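Local coordinates for protein TonB-dependent siderophore receptor (Pseudomonas aeruginosa 39016, PDB 5NEC) that probably takes up iron-loaded siderophores, and siderophore-drug conjugates, through the bacterial outer membrane using energy relayed by TonB, at residues A[33-38]-A[124-129]; A[41-46]-A[52-57]; A[68-73]-A[145-150]; A[107-112]-A[151-156]; A[180-185]-A[215-220]. One frame throughout, in Å; residues are numbered along the deposited sequence.

Contact 1 of 5, residues A[33-38]-A[124-129]; sequences YNVDRS and LEQIEV
In the plug domain, S38 and V35 of the N-terminal loop lie over E128 and Q126 of strand 124-130, a member of the mixed plug sheet. Residues 126 and 128 are two apart on an extended chain, so both side chains rise from the same face and meet the loop together. The hydroxyl makes the one hydrogen bond across the contact: S38 OG donates to E128 OE1 at 2.8 Å. It arrives from above the carboxylate, 36° out of its plane. The other oxygen is held along the strand, since Q126 NE2 lies 2.8 Å from E128 OE2 and donates to its anti lone pair, almost within its own amide plane though with a bent N-H...O angle of 142°. N148 ND2 adds a bond to OE1 and the backbone N of A39 one to OE2. Four donors therefore grip this buried carboxylate and fix its rotation, which would be consistent with its being ionised. Farther along, the loop contact is looser and without hydrogen bonds: the V35 methyls lie against the amide oxygen, V35 CG1 and V35 CG2 each 4.0 Å from Q126 OE1, the two side chains coming from opposite directions. Q126 has CG set between its backbone N and carbonyl carbon (chi1 66°), from where its extended chain carries the amide to V35. The buried acid thus fastens the N-terminal loop over one face of the mixed sheet that forms the plug of a TonB-dependent receptor.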
# COMPACT_ATOMS: atom_id res chain seq x y z
N TYR A 33 6.40 -3.46 -19.12
CA TYR A 33 6.38 -4.13 -17.82
C TYR A 33 7.65 -3.87 -17.01
O TYR A 33 7.73 -4.29 -15.86
CB TYR A 33 6.19 -5.64 -17.99
CG TYR A 33 4.75 -6.12 -18.12
CD1 TYR A 33 3.70 -5.26 -18.42
CD2 TYR A 33 4.46 -7.48 -17.95
CE1 TYR A 33 2.40 -5.73 -18.53
CE2 TYR A 33 3.18 -7.96 -18.08
CZ TYR A 33 2.15 -7.09 -18.37
OH TYR A 33 0.89 -7.58 -18.48
N ASN A 34 8.63 -3.19 -17.60
CA ASN A 34 9.84 -2.78 -16.90
C ASN A 34 10.02 -1.27 -16.97
O ASN A 34 9.95 -0.70 -18.05
CB ASN A 34 11.08 -3.45 -17.49
CG ASN A 34 12.34 -3.13 -16.69
OD1 ASN A 34 12.61 -3.77 -15.68
ND2 ASN A 34 13.10 -2.12 -17.13
N VAL A 35 10.27 -0.65 -15.82
CA VAL A 35 10.55 0.77 -15.72
C VAL A 35 11.99 0.87 -15.20
O VAL A 35 12.31 0.31 -14.15
CB VAL A 35 9.52 1.46 -14.80
CG1 VAL A 35 9.99 2.84 -14.33
CG2 VAL A 35 8.19 1.58 -15.53
N ASP A 36 12.83 1.57 -15.94
CA ASP A 36 14.29 1.55 -15.71
C ASP A 36 14.81 2.68 -14.81
O ASP A 36 15.98 2.69 -14.42
CB ASP A 36 15.07 1.49 -17.05
CG ASP A 36 14.80 2.70 -17.97
OD1 ASP A 36 14.57 3.83 -17.49
OD2 ASP A 36 14.86 2.51 -19.21
N ARG A 37 13.92 3.62 -14.47
CA ARG A 37 14.28 4.79 -13.68
C ARG A 37 13.13 5.13 -12.72
O ARG A 37 11.96 4.87 -13.02
CB ARG A 37 14.60 5.97 -14.60
CG ARG A 37 15.24 7.15 -13.87
CD ARG A 37 15.73 8.24 -14.81
NE ARG A 37 17.18 8.22 -15.03
CZ ARG A 37 18.11 8.61 -14.14
NH1 ARG A 37 17.78 9.05 -12.93
NH2 ARG A 37 19.40 8.56 -14.47
N SER A 38 13.46 5.69 -11.56
CA SER A 38 12.47 6.24 -10.66
C SER A 38 11.93 7.56 -11.20
O SER A 38 12.58 8.21 -12.01
CB SER A 38 13.09 6.45 -9.28
OG SER A 38 12.11 6.88 -8.35
N LEU A 124 -2.94 7.17 -10.30
CA LEU A 124 -1.52 6.78 -10.26
C LEU A 124 -0.95 6.34 -11.61
O LEU A 124 -1.62 5.70 -12.41
CB LEU A 124 -1.30 5.66 -9.24
CG LEU A 124 -1.73 5.94 -7.79
CD1 LEU A 124 -1.37 4.77 -6.90
CD2 LEU A 124 -1.12 7.23 -7.27
N GLU A 125 0.31 6.70 -11.84
CA GLU A 125 1.08 6.31 -13.01
C GLU A 125 1.75 4.97 -12.73
O GLU A 125 1.72 4.06 -13.56
CB GLU A 125 2.14 7.38 -13.31
CG GLU A 125 2.81 7.27 -14.67
CD GLU A 125 1.90 7.62 -15.84
OE1 GLU A 125 0.96 8.45 -15.70
OE2 GLU A 125 2.15 7.05 -16.92
N GLN A 126 2.37 4.87 -11.55
CA GLN A 126 3.10 3.67 -11.14
C GLN A 126 3.33 3.66 -9.62
O GLN A 126 3.19 4.68 -8.95
CB GLN A 126 4.46 3.58 -11.87
CG GLN A 126 5.42 4.70 -11.50
CD GLN A 126 6.57 4.88 -12.48
OE1 GLN A 126 6.46 4.64 -13.69
NE2 GLN A 126 7.71 5.30 -11.94
N ILE A 127 3.71 2.48 -9.12
CA ILE A 127 3.96 2.25 -7.70
C ILE A 127 5.40 1.78 -7.51
O ILE A 127 5.79 0.74 -8.03
CB ILE A 127 2.96 1.20 -7.15
CG1 ILE A 127 1.52 1.72 -7.28
CG2 ILE A 127 3.26 0.83 -5.71
CD1 ILE A 127 0.51 0.62 -7.43
N GLU A 128 6.19 2.55 -6.76
CA GLU A 128 7.61 2.25 -6.55
C GLU A 128 7.83 1.66 -5.15
O GLU A 128 7.59 2.33 -4.15
CB GLU A 128 8.44 3.51 -6.76
CG GLU A 128 8.20 4.16 -8.13
CD GLU A 128 9.03 5.40 -8.40
OE1 GLU A 128 9.66 5.94 -7.46
OE2 GLU A 128 9.03 5.86 -9.57
N VAL A 129 8.28 0.41 -5.09
CA VAL A 129 8.50 -0.32 -3.84
C VAL A 129 9.99 -0.39 -3.52
O VAL A 129 10.71 -1.10 -4.18
CB VAL A 129 7.93 -1.76 -3.92
CG1 VAL A 129 7.91 -2.43 -2.54
CG2 VAL A 129 6.52 -1.74 -4.50

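Contact 2 of 5, residues A[41-46]-A[52-57]; sequences KKYTAP and RSVTVV
The first shell consists of Y43, from the loop 41-46, meeting R52, just before strand 54-57, and V54, its first residue. R52 NH2 is the nearest partner of the phenol, 2.8 Å from Y43 OH and 3.1 Å from Y43 CE2. From the guanidinium's standpoint the tyrosine sits at the edge, with CE2 in its plane. Ring and guanidinium planes are 63° apart and the two side chains cross obliquely, so the groups do not stack. The third member is V54, whose CG2 comes to the edge of the phenol near the ring plane, 4.0 Å from Y43 OH and 4.4 Å from Y43 CE2. The end of the tyrosine is thus met by an arginine nitrogen and by a methyl group. A bend at chi3 (-44°) turns the otherwise extended arginine back toward the ring. Outward from this, R52 NH1 makes a weak hydrogen bond to S130 OG, while Y43 also touches S130, so one serine of the neighbouring strand 124-130 borders both partners. The R52 carbonyl accepts from K542 NZ, and S53 OG bonds to E538 OE2, tying the residues that lead into the strand to the barrel wall. On the loop side, T44 OG1 bonds to T440 OG1 of barrel strand 426-444. Together these links describe the outermost strand of the plug sheet and its lead-in loop lodged against the inside of the barrel, as in TonB-dependent outer membrane receptors.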
# COMPACT_ATOMS: atom_id res chain seq x y z
N LYS A 41 13.42 12.69 -8.50
CA LYS A 41 14.84 13.03 -8.77
C LYS A 41 15.62 13.29 -7.47
O LYS A 41 16.36 14.28 -7.32
CB LYS A 41 14.96 14.21 -9.75
CG LYS A 41 14.14 13.98 -11.02
CD LYS A 41 14.34 15.08 -12.05
CE LYS A 41 13.07 15.42 -12.83
NZ LYS A 41 12.59 14.28 -13.66
N LYS A 42 15.40 12.38 -6.51
CA LYS A 42 16.27 12.15 -5.36
C LYS A 42 17.12 10.90 -5.64
O LYS A 42 18.12 10.70 -4.97
CB LYS A 42 15.41 11.96 -4.08
CG LYS A 42 15.72 12.91 -2.91
CD LYS A 42 14.45 13.29 -2.13
CE LYS A 42 13.67 14.41 -2.81
NZ LYS A 42 12.19 14.25 -2.67
N TYR A 43 16.69 10.07 -6.59
CA TYR A 43 17.51 9.00 -7.16
C TYR A 43 18.49 9.64 -8.13
O TYR A 43 18.09 10.41 -9.00
CB TYR A 43 16.70 7.99 -7.95
CG TYR A 43 15.92 7.02 -7.11
CD1 TYR A 43 14.85 7.46 -6.31
CD2 TYR A 43 16.20 5.65 -7.15
CE1 TYR A 43 14.12 6.57 -5.55
CE2 TYR A 43 15.46 4.75 -6.40
CZ TYR A 43 14.43 5.22 -5.60
OH TYR A 43 13.72 4.32 -4.85
N THR A 44 19.76 9.26 -7.99
CA THR A 44 20.87 9.85 -8.74
C THR A 44 21.49 8.85 -9.76
O THR A 44 22.68 8.99 -10.11
CB THR A 44 21.92 10.38 -7.72
OG1 THR A 44 22.35 9.33 -6.85
CG2 THR A 44 21.33 11.53 -6.86
N ALA A 45 20.68 7.90 -10.25
CA ALA A 45 21.13 6.78 -11.11
C ALA A 45 19.96 5.89 -11.57
O ALA A 45 18.96 5.80 -10.85
CB ALA A 45 22.15 5.91 -10.37
N PRO A 46 20.08 5.21 -12.74
CA PRO A 46 19.04 4.23 -13.14
C PRO A 46 18.93 3.03 -12.19
O PRO A 46 19.83 2.79 -11.39
CB PRO A 46 19.49 3.77 -14.54
CG PRO A 46 20.94 4.14 -14.64
CD PRO A 46 21.16 5.33 -13.74
N ARG A 52 20.18 -1.07 -4.34
CA ARG A 52 19.06 -1.35 -3.44
C ARG A 52 18.01 -2.16 -4.20
O ARG A 52 17.89 -2.06 -5.43
CB ARG A 52 18.44 -0.05 -2.92
CG ARG A 52 19.37 0.80 -2.05
CD ARG A 52 18.76 2.09 -1.50
NE ARG A 52 18.00 2.79 -2.53
CZ ARG A 52 16.68 2.69 -2.72
NH1 ARG A 52 15.89 1.93 -1.94
NH2 ARG A 52 16.13 3.37 -3.73
N SER A 53 17.23 -2.96 -3.48
CA SER A 53 16.09 -3.66 -4.08
C SER A 53 14.93 -2.69 -4.31
O SER A 53 14.33 -2.19 -3.36
CB SER A 53 15.65 -4.81 -3.20
OG SER A 53 16.68 -5.78 -3.13
N VAL A 54 14.62 -2.42 -5.58
CA VAL A 54 13.50 -1.56 -5.96
C VAL A 54 12.68 -2.25 -7.02
O VAL A 54 13.24 -2.70 -8.02
CB VAL A 54 13.99 -0.21 -6.51
CG1 VAL A 54 12.80 0.65 -6.96
CG2 VAL A 54 14.83 0.52 -5.47
N THR A 55 11.37 -2.35 -6.81
CA THR A 55 10.46 -2.88 -7.82
C THR A 55 9.41 -1.83 -8.16
O THR A 55 8.73 -1.31 -7.27
CB THR A 55 9.73 -4.16 -7.34
OG1 THR A 55 10.70 -5.13 -6.94
CG2 THR A 55 8.82 -4.74 -8.43
N VAL A 56 9.28 -1.51 -9.44
CA VAL A 56 8.26 -0.59 -9.90
C VAL A 56 7.11 -1.39 -10.52
O VAL A 56 7.33 -2.22 -11.39
CB VAL A 56 8.84 0.44 -10.87
CG1 VAL A 56 7.74 1.38 -11.38
CG2 VAL A 56 9.97 1.22 -10.18
N VAL A 57 5.89 -1.19 -10.02
CA VAL A 57 4.70 -1.74 -10.66
C VAL A 57 4.27 -0.70 -11.68
O VAL A 57 3.75 0.35 -11.30
CB VAL A 57 3.55 -2.03 -9.68
CG1 VAL A 57 2.38 -2.71 -10.42
CG2 VAL A 57 4.05 -2.89 -8.53

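Contact 3 of 5, residues A[68-73]-A[145-150]; sequences VSLQDA and GSLNLV
L70 reaches from the first turn of helix 70-74 to L149 and L147 on strand 146-151, and its two methyl groups divide the work. L70 CD1 lies 3.8 Å from L149 CD2, and L70 CD2 lies 4.3 Å from L147 CD1. The fork of the helix leucine therefore spans two strand residues that, being two apart, project from the same sheet face. L70 and L149 are obliquely set against each other rather than end on. With CG opposite the backbone N (chi1 179°), L70 sends its branch outward from the helix toward the sheet; L149 instead has CG opposite its carbonyl carbon. No hydrogen bond joins the segments, and all three leucines are buried, so the evidence is for apolar packing alone. The beginning of the helix is fixed separately: S69, at the N-cap, accepts from D72 N at 3.3 Å (S69 OG), and D72 OD2 accepts from V68 N at 3.2 Å. The short helix lies against one face of the plug sheet, where I127 of strand 124-130 also touches L70 and A73. Strand 146-151 runs between 124-130, its antiparallel neighbour, and 106-108, its parallel one.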
# COMPACT_ATOMS: atom_id res chain seq x y z
N VAL A 68 -8.14 -2.47 -8.73
CA VAL A 68 -8.98 -1.33 -8.34
C VAL A 68 -8.50 -0.67 -7.05
O VAL A 68 -9.15 0.24 -6.54
CB VAL A 68 -10.49 -1.72 -8.24
CG1 VAL A 68 -10.99 -2.20 -9.59
CG2 VAL A 68 -10.75 -2.78 -7.18
N SER A 69 -7.37 -1.13 -6.50
CA SER A 69 -6.81 -0.54 -5.29
C SER A 69 -5.32 -0.80 -5.20
O SER A 69 -4.77 -1.60 -5.96
CB SER A 69 -7.50 -1.09 -4.04
OG SER A 69 -7.11 -2.42 -3.79
N LEU A 70 -4.70 -0.11 -4.25
CA LEU A 70 -3.26 -0.25 -3.96
C LEU A 70 -2.89 -1.66 -3.53
O LEU A 70 -1.92 -2.19 -4.01
CB LEU A 70 -2.82 0.76 -2.89
CG LEU A 70 -1.37 0.76 -2.43
CD1 LEU A 70 -0.41 1.01 -3.58
CD2 LEU A 70 -1.15 1.83 -1.36
N GLN A 71 -3.69 -2.26 -2.64
CA GLN A 71 -3.46 -3.65 -2.19
C GLN A 71 -3.60 -4.68 -3.31
O GLN A 71 -2.76 -5.57 -3.44
CB GLN A 71 -4.44 -4.06 -1.10
CG GLN A 71 -4.36 -3.24 0.15
CD GLN A 71 -5.19 -3.83 1.27
OE1 GLN A 71 -5.49 -5.04 1.30
NE2 GLN A 71 -5.58 -2.96 2.21
N ASP A 72 -4.69 -4.58 -4.06
CA ASP A 72 -4.95 -5.39 -5.26
C ASP A 72 -3.71 -5.38 -6.19
O ASP A 72 -3.23 -6.43 -6.62
CB ASP A 72 -6.18 -4.81 -5.99
CG ASP A 72 -6.95 -5.82 -6.83
OD1 ASP A 72 -6.59 -7.03 -6.89
OD2 ASP A 72 -7.96 -5.38 -7.44
N ALA A 73 -3.19 -4.18 -6.44
CA ALA A 73 -2.04 -4.00 -7.32
C ALA A 73 -0.75 -4.58 -6.75
O ALA A 73 0.06 -5.13 -7.51
CB ALA A 73 -1.85 -2.51 -7.64
N GLY A 145 11.53 -0.38 4.65
CA GLY A 145 11.10 -0.26 3.24
C GLY A 145 10.00 0.78 3.06
O GLY A 145 9.40 1.22 4.04
N SER A 146 9.74 1.19 1.83
CA SER A 146 8.69 2.19 1.57
C SER A 146 7.98 2.01 0.23
O SER A 146 8.42 1.27 -0.65
CB SER A 146 9.28 3.60 1.67
OG SER A 146 10.31 3.78 0.73
N LEU A 147 6.83 2.67 0.13
CA LEU A 147 6.03 2.75 -1.09
C LEU A 147 6.05 4.20 -1.53
O LEU A 147 5.82 5.09 -0.72
CB LEU A 147 4.58 2.33 -0.86
CG LEU A 147 4.29 0.95 -0.27
CD1 LEU A 147 2.80 0.76 -0.06
CD2 LEU A 147 4.81 -0.14 -1.19
N ASN A 148 6.34 4.43 -2.81
CA ASN A 148 6.20 5.73 -3.42
C ASN A 148 5.21 5.67 -4.58
O ASN A 148 5.46 5.02 -5.60
CB ASN A 148 7.56 6.26 -3.90
CG ASN A 148 7.48 7.71 -4.35
OD1 ASN A 148 6.77 8.53 -3.75
ND2 ASN A 148 8.17 8.02 -5.43
N LEU A 149 4.09 6.38 -4.40
CA LEU A 149 3.00 6.40 -5.35
C LEU A 149 3.14 7.62 -6.27
O LEU A 149 3.00 8.75 -5.80
CB LEU A 149 1.67 6.45 -4.60
CG LEU A 149 1.46 5.45 -3.47
CD1 LEU A 149 0.00 5.51 -3.05
CD2 LEU A 149 1.86 4.04 -3.87
N VAL A 150 3.39 7.39 -7.55
CA VAL A 150 3.60 8.48 -8.51
C VAL A 150 2.24 8.92 -9.10
O VAL A 150 1.56 8.13 -9.76
CB VAL A 150 4.58 8.05 -9.64
CG1 VAL A 150 4.93 9.22 -10.55
CG2 VAL A 150 5.85 7.44 -9.04

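Contact 4 of 5, residues A[107-112]-A[151-156]; sequences YVDGVR and SKQAKA
D109 aims its carboxylate at S151. CA carries CB toward the other segment, and CG, set opposite the carbonyl carbon (chi1 -58°), comes within 3.6 Å of S151 N. Beyond it the oxygens part company. D109 OD1 accepts the main bond from S151 N, at 3.1 Å with an N-H...O angle of 152°, while D109 OD2 takes the hydroxyl of S151, OG, at 2.8 Å. Both donors arrive on the syn sides, each somewhat out of the carboxylate plane, the amide by 27°. The same amide makes a weak second bond to D109 OD2 at 3.4 Å, so one residue supplies donors to both oxygens and limits turning about CB-CG. D109 owes this position to a type I' turn, V108 to V111, that closes a two-residue beta hairpin between strands 106-108 and 111-112 at the margin of the plug sheet; its backbone has positive phi, as that turn requires. OD2 also has Q153 NE2 nearby at 4.1 Å. The same serine hydroxyl is also met by V108 CG1, 3.4 Å from S151 OG. S151 ends strand 146-151, from which the chain runs on to the first barrel strand, 159-167; K152 next to it forms a salt bridge with D177 of the barrel wall.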
# COMPACT_ATOMS: atom_id res chain seq x y z
N TYR A 107 4.40 7.28 0.53
CA TYR A 107 4.69 8.57 -0.06
C TYR A 107 3.85 8.73 -1.32
O TYR A 107 3.56 7.74 -2.00
CB TYR A 107 6.19 8.67 -0.36
CG TYR A 107 7.03 8.61 0.90
CD1 TYR A 107 7.35 9.77 1.60
CD2 TYR A 107 7.48 7.39 1.42
CE1 TYR A 107 8.09 9.74 2.76
CE2 TYR A 107 8.23 7.34 2.59
CZ TYR A 107 8.53 8.53 3.25
OH TYR A 107 9.27 8.53 4.40
N VAL A 108 3.41 9.96 -1.58
CA VAL A 108 2.83 10.33 -2.87
C VAL A 108 3.77 11.36 -3.47
O VAL A 108 3.94 12.46 -2.91
CB VAL A 108 1.39 10.89 -2.72
CG1 VAL A 108 0.89 11.43 -4.06
CG2 VAL A 108 0.46 9.81 -2.18
N ASP A 109 4.41 11.00 -4.59
CA ASP A 109 5.43 11.83 -5.23
C ASP A 109 6.48 12.33 -4.24
O ASP A 109 6.70 13.52 -4.10
CB ASP A 109 4.78 13.01 -5.95
CG ASP A 109 3.79 12.56 -7.00
OD1 ASP A 109 4.21 11.93 -7.99
OD2 ASP A 109 2.57 12.83 -6.84
N GLY A 110 7.09 11.39 -3.53
CA GLY A 110 8.19 11.68 -2.61
C GLY A 110 7.88 12.53 -1.39
O GLY A 110 8.80 13.04 -0.77
N VAL A 111 6.60 12.70 -1.04
CA VAL A 111 6.22 13.47 0.14
C VAL A 111 5.27 12.64 0.98
O VAL A 111 4.47 11.89 0.41
CB VAL A 111 5.55 14.81 -0.27
CG1 VAL A 111 5.13 15.62 0.97
CG2 VAL A 111 6.49 15.60 -1.18
N ARG A 112 5.35 12.75 2.30
CA ARG A 112 4.54 11.89 3.21
C ARG A 112 3.06 12.21 3.07
O ARG A 112 2.71 13.28 2.56
CB ARG A 112 4.99 12.01 4.67
CG ARG A 112 4.87 10.69 5.47
CD ARG A 112 5.30 10.82 6.94
NE ARG A 112 6.72 10.53 7.21
CZ ARG A 112 7.53 11.23 8.02
NH1 ARG A 112 7.10 12.32 8.68
NH2 ARG A 112 8.80 10.85 8.16
N SER A 151 1.84 10.17 -8.85
CA SER A 151 0.58 10.73 -9.36
C SER A 151 0.62 11.01 -10.85
O SER A 151 1.64 11.46 -11.36
CB SER A 151 0.26 12.07 -8.72
OG SER A 151 0.01 11.94 -7.35
N LYS A 152 -0.51 10.81 -11.51
CA LYS A 152 -0.72 11.36 -12.85
C LYS A 152 -0.73 12.89 -12.74
O LYS A 152 -1.44 13.44 -11.91
CB LYS A 152 -2.06 10.90 -13.40
CG LYS A 152 -2.08 9.43 -13.77
CD LYS A 152 -3.50 9.04 -14.13
CE LYS A 152 -3.62 7.56 -14.37
NZ LYS A 152 -4.99 7.32 -14.89
N GLN A 153 0.10 13.56 -13.55
CA GLN A 153 0.18 15.03 -13.62
C GLN A 153 -0.19 15.48 -15.03
O GLN A 153 -0.02 14.73 -16.00
CB GLN A 153 1.61 15.54 -13.32
CG GLN A 153 2.11 15.33 -11.90
CD GLN A 153 1.34 16.11 -10.84
OE1 GLN A 153 0.84 17.22 -11.09
NE2 GLN A 153 1.22 15.55 -9.65
N ALA A 154 -0.68 16.71 -15.13
CA ALA A 154 -0.88 17.36 -16.43
C ALA A 154 0.48 17.52 -17.08
O ALA A 154 1.46 17.83 -16.39
CB ALA A 154 -1.57 18.70 -16.28
N LYS A 155 0.52 17.26 -18.38
CA LYS A 155 1.77 17.19 -19.12
C LYS A 155 1.51 17.53 -20.59
O LYS A 155 0.36 17.83 -20.97
CB LYS A 155 2.35 15.79 -18.99
CG LYS A 155 1.46 14.69 -19.54
CD LYS A 155 2.01 13.30 -19.23
CE LYS A 155 1.15 12.22 -19.88
NZ LYS A 155 1.78 10.88 -19.78
N ALA A 156 2.56 17.50 -21.41
CA ALA A 156 2.40 17.72 -22.86
C ALA A 156 1.61 16.59 -23.50
O ALA A 156 1.67 15.45 -23.03
CB ALA A 156 3.76 17.86 -23.53

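Contact 5 of 5, residues A[180-185]-A[215-220]; sequences QEFLDG and PSLTFG
F182, at the end of strand 172-182, pushes the far end of its ring into a notch between L217 and F219 on strand 206-219. The bump is the ring tip: F182 CZ lies 3.9 Å from L217 CD2 and 4.0 Å from F219 CE2, so two side chains two residues apart form the walls of the hollow. L217 CD2 is also 3.9 Å from F182 CE1, and thus one methyl straddles a ring bond. The phenylalanine and the leucine cross at about a right angle, while the F182 and F219 side chains cross at a slant, their ring planes steeply inclined and with no stack between them. L183, on the turn that follows, adds a second and smaller bump, its CD1 coming to the edge of the F219 ring near the ring plane, 4.1 Å from F219 CD2. F219 is therefore approached by both L183 and F182. The F182 ring gets there because CG stands between its backbone N and carbonyl carbon (chi1 70°), swinging the ring over toward the leucine. The strands are not direct neighbours: strand 187-200 runs between them, and its A187, a small side chain touched by both F182 and F219, forms the low floor across which the rings meet. S216 and T218 face the barrel interior, where S216 makes weak bonds to Q153 and A154 of the plug-to-barrel connection, so L217 and F219 lie on the outer surface, where crystal neighbours touch them. Apolar side chains interlocking across strands next to a short, probably periplasmic, turn are characteristic of the outer wall of a transmembrane beta-barrel.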
# COMPACT_ATOMS: atom_id res chain seq x y z
N GLN A 180 -5.37 18.25 -21.67
CA GLN A 180 -5.47 19.24 -22.76
C GLN A 180 -4.42 20.34 -22.62
O GLN A 180 -4.33 20.98 -21.58
CB GLN A 180 -6.85 19.90 -22.73
CG GLN A 180 -7.34 20.48 -24.04
CD GLN A 180 -8.48 19.69 -24.66
OE1 GLN A 180 -9.43 19.28 -23.97
NE2 GLN A 180 -8.40 19.46 -25.96
N GLU A 181 -3.63 20.58 -23.67
CA GLU A 181 -2.74 21.75 -23.71
C GLU A 181 -3.53 23.05 -23.85
O GLU A 181 -4.62 23.07 -24.41
CB GLU A 181 -1.72 21.63 -24.84
CG GLU A 181 -0.69 20.53 -24.62
CD GLU A 181 0.40 20.50 -25.70
OE1 GLU A 181 0.33 21.29 -26.67
OE2 GLU A 181 1.33 19.67 -25.58
N PHE A 182 -2.98 24.12 -23.30
CA PHE A 182 -3.47 25.49 -23.52
C PHE A 182 -2.30 26.48 -23.38
O PHE A 182 -1.15 26.06 -23.19
CB PHE A 182 -4.68 25.80 -22.62
CG PHE A 182 -4.35 25.93 -21.14
CD1 PHE A 182 -4.05 24.81 -20.37
CD2 PHE A 182 -4.35 27.17 -20.52
CE1 PHE A 182 -3.75 24.95 -19.02
CE2 PHE A 182 -4.05 27.31 -19.17
CZ PHE A 182 -3.75 26.19 -18.42
N LEU A 183 -2.58 27.79 -23.50
CA LEU A 183 -1.53 28.82 -23.68
C LEU A 183 -0.52 28.42 -24.76
O LEU A 183 0.70 28.51 -24.55
CB LEU A 183 -0.80 29.12 -22.36
CG LEU A 183 -1.66 29.52 -21.17
CD1 LEU A 183 -0.81 29.64 -19.92
CD2 LEU A 183 -2.45 30.81 -21.41
N ASP A 184 -1.04 27.96 -25.90
CA ASP A 184 -0.22 27.51 -27.05
C ASP A 184 0.85 26.49 -26.69
O ASP A 184 2.00 26.61 -27.10
CB ASP A 184 0.42 28.72 -27.74
CG ASP A 184 -0.60 29.72 -28.25
OD1 ASP A 184 -1.50 29.31 -29.02
OD2 ASP A 184 -0.52 30.92 -27.87
N GLY A 185 0.48 25.48 -25.91
CA GLY A 185 1.42 24.41 -25.53
C GLY A 185 2.41 24.72 -24.41
O GLY A 185 3.23 23.86 -24.08
N PRO A 215 -8.05 17.19 -10.24
CA PRO A 215 -7.61 18.20 -11.22
C PRO A 215 -6.14 18.52 -11.07
O PRO A 215 -5.61 18.43 -9.97
CB PRO A 215 -8.45 19.42 -10.86
CG PRO A 215 -8.73 19.26 -9.40
CD PRO A 215 -8.86 17.78 -9.16
N SER A 216 -5.52 18.93 -12.17
CA SER A 216 -4.10 19.21 -12.22
C SER A 216 -3.79 20.26 -13.32
O SER A 216 -4.38 20.23 -14.41
CB SER A 216 -3.38 17.91 -12.50
OG SER A 216 -2.00 18.07 -12.33
N LEU A 217 -2.91 21.20 -13.01
CA LEU A 217 -2.48 22.26 -13.93
C LEU A 217 -0.98 22.32 -13.92
O LEU A 217 -0.38 22.31 -12.87
CB LEU A 217 -2.97 23.62 -13.46
CG LEU A 217 -4.42 23.98 -13.77
CD1 LEU A 217 -4.80 25.26 -13.05
CD2 LEU A 217 -4.62 24.16 -15.26
N THR A 218 -0.36 22.39 -15.09
CA THR A 218 1.08 22.55 -15.17
C THR A 218 1.39 23.69 -16.15
O THR A 218 0.68 23.88 -17.14
CB THR A 218 1.74 21.21 -15.56
OG1 THR A 218 3.10 21.21 -15.11
CG2 THR A 218 1.71 20.98 -17.08
N PHE A 219 2.43 24.48 -15.84
CA PHE A 219 2.80 25.67 -16.61
C PHE A 219 4.29 25.65 -16.87
O PHE A 219 5.06 25.12 -16.07
CB PHE A 219 2.50 26.97 -15.85
CG PHE A 219 1.05 27.16 -15.48
CD1 PHE A 219 0.55 26.70 -14.28
CD2 PHE A 219 0.19 27.84 -16.33
CE1 PHE A 219 -0.79 26.87 -13.94
CE2 PHE A 219 -1.14 28.03 -16.01
CZ PHE A 219 -1.64 27.53 -14.82
N GLY A 220 4.69 26.26 -17.99
CA GLY A 220 6.09 26.36 -18.37
C GLY A 220 6.63 25.07 -18.96
O GLY A 220 7.81 24.75 -18.74

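How the contacts relate
Contacts 1 to 4 share the plug sheet, whereas contact 5 lies on the barrel. Contacts 1 and 2, with centres about 9 Å apart, are joined by paired strands: V129 N lies 2.8 Å from T55 O. Contact 3 borders contact 1 through E128 O and N148 N, 2.8 Å apart, and contact 4 through L149 N and Y107 O, also 2.8 Å; N148 OD1 further meets G110 N at 2.9 Å. Contact 4 then leads to contact 5, their centres about 16 Å apart, where A154 O approaches T218 CG2 to 3.2 Å. Contacts 2 and 5 are about 28 Å apart between centres. Together they trace a path from N-terminal loop to barrel wall.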